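Local coordinates for alginate biosynthesis protein AlgJ (Pseudomonas putida, PDB 4O8V) that probably adds acetyl groups to mannuronate residues of alginate in the periplasm, as part of an inner-membrane complex, at residues A31-V45 with W272-L285. Numbering follows the deposited sequence. Where two conformers were deposited one is given.
Sequences AEQLMQENLALIRGV and WEFPERYLPMKNDL
N38 reaches from the helix into the type I turn Y278-M281 and spends both ends of its amide there and on N283 just beyond. ND2 donates to L279 O at 2.7 Å and to M281 O at 3.0 Å; both bonds are fairly straight and lie close to the amide plane. OD1 accepts a more bent hydrogen bond (138° at the hydrogen) from ND2 of N283, which comes in from above the carbonyl plane. A leucine at N38 would probably leave both carbonyls without this donor and let the N283 amide turn. On one flank CG of M35 packs 3.6 Å from CB of P280, side by side, while CD1 of L34 lies 3.4 Å from P280 O, a buried carbonyl with no polar partner. A chi1 of -173° swings L279 CG away from the backbone N, bringing CD1 to N38 CB and L39 CG. Farther along, I42 brings CD1 to CE2 of F274 (3.7 Å) and CG1 to CH2 of W272. Segment 31-45 runs nearly antiparallel to 272-275, helix 31-51 packing on strand 269-275 of the parallel sheet in this SGNH hydrolase-like α/β domain, with helix 84-94 touching L279 and helix 250-257 touching W272.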
loop_
_atom_site.group_PDB
_atom_site.type_symbol
_atom_site.label_atom_id
_atom_site.label_comp_id
_atom_site.label_asym_id
_atom_site.label_seq_id
_atom_site.Cartn_x
_atom_site.Cartn_y
_atom_site.Cartn_z
ATOM N N ALA A 31 15.854 -12.779 -6.214
ATOM C CA ALA A 31 14.960 -11.623 -6.272
ATOM C C ALA A 31 14.468 -11.299 -7.692
ATOM O O ALA A 31 13.319 -10.893 -7.868
ATOM C CB ALA A 31 15.644 -10.407 -5.666
ATOM N N GLU A 32 15.329 -11.474 -8.693
ATOM C CA GLU A 32 14.965 -11.197 -10.078
ATOM C C GLU A 32 13.808 -12.071 -10.541
ATOM O O GLU A 32 12.849 -11.570 -11.135
ATOM C CB GLU A 32 16.162 -11.403 -11.009
ATOM N N GLN A 33 13.899 -13.374 -10.271
ATOM C CA GLN A 33 12.862 -14.315 -10.693
ATOM C C GLN A 33 11.584 -14.124 -9.870
ATOM O O GLN A 33 10.472 -14.279 -10.388
ATOM C CB GLN A 33 13.358 -15.761 -10.580
ATOM C CG GLN A 33 14.731 -16.012 -11.211
ATOM C CD GLN A 33 15.885 -15.890 -10.214
ATOM O OE1 GLN A 33 16.405 -14.794 -9.966
ATOM N NE2 GLN A 33 16.293 -17.022 -9.641
ATOM N N LEU A 34 11.744 -13.781 -8.593
ATOM C CA LEU A 34 10.595 -13.505 -7.737
ATOM C C LEU A 34 9.826 -12.280 -8.239
ATOM O O LEU A 34 8.590 -12.291 -8.287
ATOM C CB LEU A 34 11.025 -13.310 -6.280
ATOM C CG LEU A 34 11.359 -14.566 -5.458
ATOM C CD1 LEU A 34 11.767 -14.190 -4.041
ATOM C CD2 LEU A 34 10.187 -15.538 -5.440
HETATM N N MSE A 35 10.543 -11.225 -8.618
HETATM C CA MSE A 35 9.893 -10.048 -9.211
HETATM C C MSE A 35 9.138 -10.377 -10.509
HETATM O O MSE A 35 7.999 -9.918 -10.705
HETATM C CB MSE A 35 10.917 -8.956 -9.475
HETATM C CG MSE A 35 11.341 -8.235 -8.207
HETATM SE SE MSE A 35 12.805 -6.990 -8.598
HETATM C CE MSE A 35 12.063 -6.215 -10.255
ATOM N N GLN A 36 9.782 -11.150 -11.385
ATOM C CA GLN A 36 9.160 -11.617 -12.623
ATOM C C GLN A 36 7.850 -12.327 -12.299
ATOM O O GLN A 36 6.803 -12.068 -12.902
ATOM C CB GLN A 36 10.108 -12.560 -13.385
ATOM C CG GLN A 36 9.478 -13.300 -14.568
ATOM C CD GLN A 36 10.459 -14.222 -15.288
ATOM O OE1 GLN A 36 11.418 -14.724 -14.698
ATOM N NE2 GLN A 36 10.220 -14.440 -16.572
ATOM N N GLU A 37 7.919 -13.207 -11.309
ATOM C CA GLU A 37 6.804 -14.089 -10.983
ATOM C C GLU A 37 5.646 -13.239 -10.438
ATOM O O GLU A 37 4.497 -13.343 -10.905
ATOM C CB GLU A 37 7.276 -15.158 -9.988
ATOM C CG GLU A 37 6.510 -16.463 -10.004
ATOM C CD GLU A 37 6.465 -17.172 -11.368
ATOM O OE1 GLU A 37 7.400 -17.027 -12.191
ATOM O OE2 GLU A 37 5.476 -17.895 -11.606
ATOM N N ASN A 38 5.957 -12.363 -9.484
ATOM C CA ASN A 38 4.953 -11.452 -8.941
ATOM C C ASN A 38 4.349 -10.524 -10.006
ATOM O O ASN A 38 3.147 -10.259 -9.975
ATOM C CB ASN A 38 5.531 -10.616 -7.797
ATOM C CG ASN A 38 5.660 -11.412 -6.519
ATOM O OD1 ASN A 38 4.907 -12.367 -6.288
ATOM N ND2 ASN A 38 6.632 -11.043 -5.685
ATOM N N LEU A 39 5.156 -10.033 -10.946
ATOM C CA LEU A 39 4.619 -9.178 -12.001
ATOM C C LEU A 39 3.668 -9.947 -12.922
ATOM O O LEU A 39 2.677 -9.386 -13.404
ATOM C CB LEU A 39 5.740 -8.569 -12.828
ATOM C CG LEU A 39 6.483 -7.469 -12.075
ATOM C CD1 LEU A 39 7.904 -7.264 -12.638
ATOM C CD2 LEU A 39 5.685 -6.165 -12.084
ATOM N N ALA A 40 3.983 -11.210 -13.189
ATOM C CA ALA A 40 3.104 -12.022 -14.034
ATOM C C ALA A 40 1.771 -12.222 -13.324
ATOM O O ALA A 40 0.709 -12.229 -13.952
ATOM C CB ALA A 40 3.755 -13.368 -14.376
ATOM N N LEU A 41 1.817 -12.356 -12.005
ATOM C CA LEU A 41 0.577 -12.468 -11.231
ATOM C C LEU A 41 -0.203 -11.160 -11.187
ATOM O O LEU A 41 -1.437 -11.164 -11.295
ATOM C CB LEU A 41 0.873 -12.962 -9.816
ATOM C CG LEU A 41 1.337 -14.422 -9.831
ATOM C CD1 LEU A 41 1.878 -14.823 -8.467
ATOM C CD2 LEU A 41 0.162 -15.302 -10.249
ATOM N N ILE A 42 0.489 -10.034 -11.022
ATOM C CA ILE A 42 -0.179 -8.745 -11.068
ATOM C C ILE A 42 -0.879 -8.514 -12.409
ATOM O O ILE A 42 -2.012 -8.031 -12.460
ATOM C CB ILE A 42 0.828 -7.589 -10.821
ATOM C CG1 ILE A 42 1.302 -7.610 -9.369
ATOM C CG2 ILE A 42 0.220 -6.240 -11.217
ATOM C CD1 ILE A 42 2.544 -6.722 -9.131
ATOM N N ARG A 43 -0.194 -8.861 -13.493
ATOM C CA ARG A 43 -0.749 -8.720 -14.826
ATOM C C ARG A 43 -1.992 -9.614 -15.006
ATOM O O ARG A 43 -2.983 -9.208 -15.626
ATOM C CB ARG A 43 0.312 -9.054 -15.873
ATOM C CG ARG A 43 -0.141 -8.838 -17.301
ATOM C CD ARG A 43 0.309 -9.965 -18.200
ATOM N NE ARG A 43 1.757 -10.088 -18.299
ATOM C CZ ARG A 43 2.428 -11.221 -18.109
ATOM N NH1 ARG A 43 3.752 -11.233 -18.221
ATOM N NH2 ARG A 43 1.781 -12.338 -17.802
ATOM N N GLY A 44 -1.936 -10.816 -14.456
ATOM C CA GLY A 44 -3.066 -11.731 -14.540
ATOM C C GLY A 44 -4.261 -11.212 -13.763
ATOM O O GLY A 44 -5.414 -11.355 -14.178
ATOM N N VAL A 45 -3.982 -10.594 -12.626
ATOM C CA VAL A 45 -5.030 -9.965 -11.836
ATOM C C VAL A 45 -5.677 -8.823 -12.622
ATOM O O VAL A 45 -6.906 -8.738 -12.690
ATOM C CB VAL A 45 -4.484 -9.448 -10.494
ATOM C CG1 VAL A 45 -5.470 -8.486 -9.878
ATOM C CG2 VAL A 45 -4.179 -10.640 -9.556
ATOM N N TRP A 272 -5.638 -1.134 -5.737
ATOM C CA TRP A 272 -4.791 -2.193 -5.188
ATOM C C TRP A 272 -3.514 -1.579 -4.614
ATOM O O TRP A 272 -2.623 -1.172 -5.362
ATOM C CB TRP A 272 -4.429 -3.202 -6.271
ATOM C CG TRP A 272 -3.718 -4.416 -5.765
ATOM C CD1 TRP A 272 -3.465 -4.754 -4.456
ATOM C CD2 TRP A 272 -3.175 -5.484 -6.565
ATOM N NE1 TRP A 272 -2.805 -5.958 -4.399
ATOM C CE2 TRP A 272 -2.604 -6.422 -5.676
ATOM C CE3 TRP A 272 -3.110 -5.725 -7.937
ATOM C CZ2 TRP A 272 -1.980 -7.604 -6.122
ATOM C CZ3 TRP A 272 -2.490 -6.893 -8.386
ATOM C CH2 TRP A 272 -1.932 -7.817 -7.474
ATOM N N GLU A 273 -3.449 -1.521 -3.291
ATOM C CA GLU A 273 -2.305 -0.944 -2.587
ATOM C C GLU A 273 -1.220 -2.016 -2.397
ATOM O O GLU A 273 -1.462 -3.098 -1.845
ATOM C CB GLU A 273 -2.769 -0.335 -1.262
ATOM C CG GLU A 273 -1.643 -0.035 -0.291
ATOM C CD GLU A 273 -1.489 -1.113 0.776
ATOM O OE1 GLU A 273 -2.509 -1.500 1.407
ATOM O OE2 GLU A 273 -0.343 -1.558 1.011
ATOM N N PHE A 274 -0.027 -1.714 -2.907
ATOM C CA PHE A 274 1.051 -2.686 -3.083
ATOM C C PHE A 274 2.377 -1.977 -2.775
ATOM O O PHE A 274 2.953 -1.323 -3.645
ATOM C CB PHE A 274 1.030 -3.242 -4.528
ATOM C CG PHE A 274 1.792 -4.537 -4.720
ATOM C CD1 PHE A 274 3.115 -4.662 -4.305
ATOM C CD2 PHE A 274 1.173 -5.647 -5.323
ATOM C CE1 PHE A 274 3.816 -5.865 -4.506
ATOM C CE2 PHE A 274 1.860 -6.856 -5.506
ATOM C CZ PHE A 274 3.183 -6.967 -5.089
ATOM N N PRO A 275 2.856 -2.075 -1.531
ATOM C CA PRO A 275 4.100 -1.382 -1.186
ATOM C C PRO A 275 5.305 -1.957 -1.962
ATOM O O PRO A 275 5.361 -3.169 -2.188
ATOM C CB PRO A 275 4.242 -1.633 0.330
ATOM C CG PRO A 275 2.812 -1.931 0.796
ATOM C CD PRO A 275 2.246 -2.743 -0.370
ATOM N N GLU A 276 6.249 -1.111 -2.361
ATOM C CA GLU A 276 7.297 -1.556 -3.282
ATOM C C GLU A 276 8.144 -2.728 -2.761
ATOM O O GLU A 276 8.526 -3.597 -3.539
ATOM C CB GLU A 276 8.208 -0.381 -3.666
ATOM C CG GLU A 276 9.069 0.166 -2.533
ATOM C CD GLU A 276 10.231 1.031 -3.012
ATOM O OE1 GLU A 276 11.290 0.479 -3.390
ATOM O OE2 GLU A 276 10.106 2.268 -2.981
ATOM N N ARG A 277 8.407 -2.781 -1.454
ATOM C CA ARG A 277 9.311 -3.786 -0.910
ATOM C C ARG A 277 8.804 -5.220 -1.075
ATOM O O ARG A 277 9.576 -6.157 -0.935
ATOM C CB ARG A 277 9.581 -3.522 0.579
ATOM C CG ARG A 277 8.416 -3.898 1.521
ATOM C CD ARG A 277 8.766 -3.447 2.950
ATOM N NE ARG A 277 7.875 -3.942 4.002
ATOM C CZ ARG A 277 6.900 -3.213 4.542
ATOM N NH1 ARG A 277 6.670 -1.986 4.091
ATOM N NH2 ARG A 277 6.146 -3.711 5.516
ATOM N N TYR A 278 7.514 -5.381 -1.356
ATOM C CA TYR A 278 6.935 -6.718 -1.521
ATOM C C TYR A 278 7.186 -7.325 -2.895
ATOM O O TYR A 278 6.977 -8.520 -3.081
ATOM C CB TYR A 278 5.418 -6.697 -1.271
ATOM C CG TYR A 278 5.039 -6.520 0.184
ATOM C CD1 TYR A 278 5.139 -7.580 1.088
ATOM C CD2 TYR A 278 4.596 -5.289 0.653
ATOM C CE1 TYR A 278 4.801 -7.412 2.426
ATOM C CE2 TYR A 278 4.260 -5.113 1.980
ATOM C CZ TYR A 278 4.358 -6.173 2.862
ATOM O OH TYR A 278 4.013 -5.975 4.187
ATOM N N LEU A 279 7.601 -6.518 -3.870
ATOM C CA LEU A 279 7.744 -7.042 -5.235
ATOM C C LEU A 279 8.809 -8.158 -5.329
ATOM O O LEU A 279 8.582 -9.174 -5.986
ATOM C CB LEU A 279 8.074 -5.915 -6.223
ATOM C CG LEU A 279 8.079 -6.346 -7.701
ATOM C CD1 LEU A 279 6.712 -6.831 -8.141
ATOM C CD2 LEU A 279 8.547 -5.209 -8.587
ATOM N N PRO A 280 9.964 -7.994 -4.658
ATOM C CA PRO A 280 10.891 -9.128 -4.769
ATOM C C PRO A 280 10.776 -10.126 -3.619
ATOM O O PRO A 280 11.749 -10.824 -3.335
ATOM C CB PRO A 280 12.255 -8.451 -4.770
ATOM C CG PRO A 280 12.059 -7.230 -3.908
ATOM C CD PRO A 280 10.628 -6.792 -4.106
HETATM N N MSE A 281 9.606 -10.201 -2.990
HETATM C CA MSE A 281 9.375 -11.139 -1.889
HETATM C C MSE A 281 8.485 -12.312 -2.287
HETATM O O MSE A 281 7.565 -12.170 -3.089
HETATM C CB MSE A 281 8.775 -10.404 -0.682
HETATM C CG MSE A 281 9.753 -9.418 -0.068
HETATM SE SE MSE A 281 9.014 -8.367 1.447
HETATM C CE MSE A 281 8.839 -9.887 2.682
ATOM N N LYS A 282 8.751 -13.475 -1.701
ATOM C CA LYS A 282 7.990 -14.678 -2.044
ATOM C C LYS A 282 6.600 -14.648 -1.436
ATOM O O LYS A 282 6.401 -14.201 -0.318
ATOM C CB LYS A 282 8.736 -15.934 -1.596
ATOM C CG LYS A 282 8.081 -17.235 -2.037
ATOM C CD LYS A 282 9.066 -18.102 -2.828
ATOM C CE LYS A 282 8.545 -19.515 -3.052
ATOM N NZ LYS A 282 8.598 -20.340 -1.813
ATOM N N ASN A 283 5.620 -15.097 -2.202
ATOM C CA ASN A 283 4.276 -15.244 -1.684
ATOM C C ASN A 283 3.938 -16.703 -1.572
ATOM O O ASN A 283 4.268 -17.490 -2.458
ATOM C CB ASN A 283 3.280 -14.534 -2.579
ATOM C CG ASN A 283 3.374 -13.053 -2.431
ATOM O OD1 ASN A 283 3.100 -12.537 -1.360
ATOM N ND2 ASN A 283 3.802 -12.368 -3.473
ATOM N N ASP A 284 3.293 -17.076 -0.479
ATOM C CA ASP A 284 2.925 -18.468 -0.290
ATOM C C ASP A 284 1.610 -18.738 -1.026
ATOM O O ASP A 284 0.537 -18.327 -0.573
ATOM C CB ASP A 284 2.815 -18.791 1.202
ATOM C CG ASP A 284 2.335 -20.204 1.468
ATOM O OD1 ASP A 284 2.346 -21.050 0.546
ATOM O OD2 ASP A 284 1.956 -20.475 2.625
ATOM N N LEU A 285 1.704 -19.424 -2.163
ATOM C CA LEU A 285 0.530 -19.745 -2.966
ATOM C C LEU A 285 0.051 -21.177 -2.760
ATOM O O LEU A 285 -0.769 -21.676 -3.539
ATOM C CB LEU A 285 0.822 -19.524 -4.449
ATOM C CG LEU A 285 1.331 -18.116 -4.786
ATOM C CD1 LEU A 285 1.646 -18.043 -6.270
ATOM C CD2 LEU A 285 0.314 -17.083 -4.408
HETATM O O HOH W 1 6.253 -15.393 -5.302
#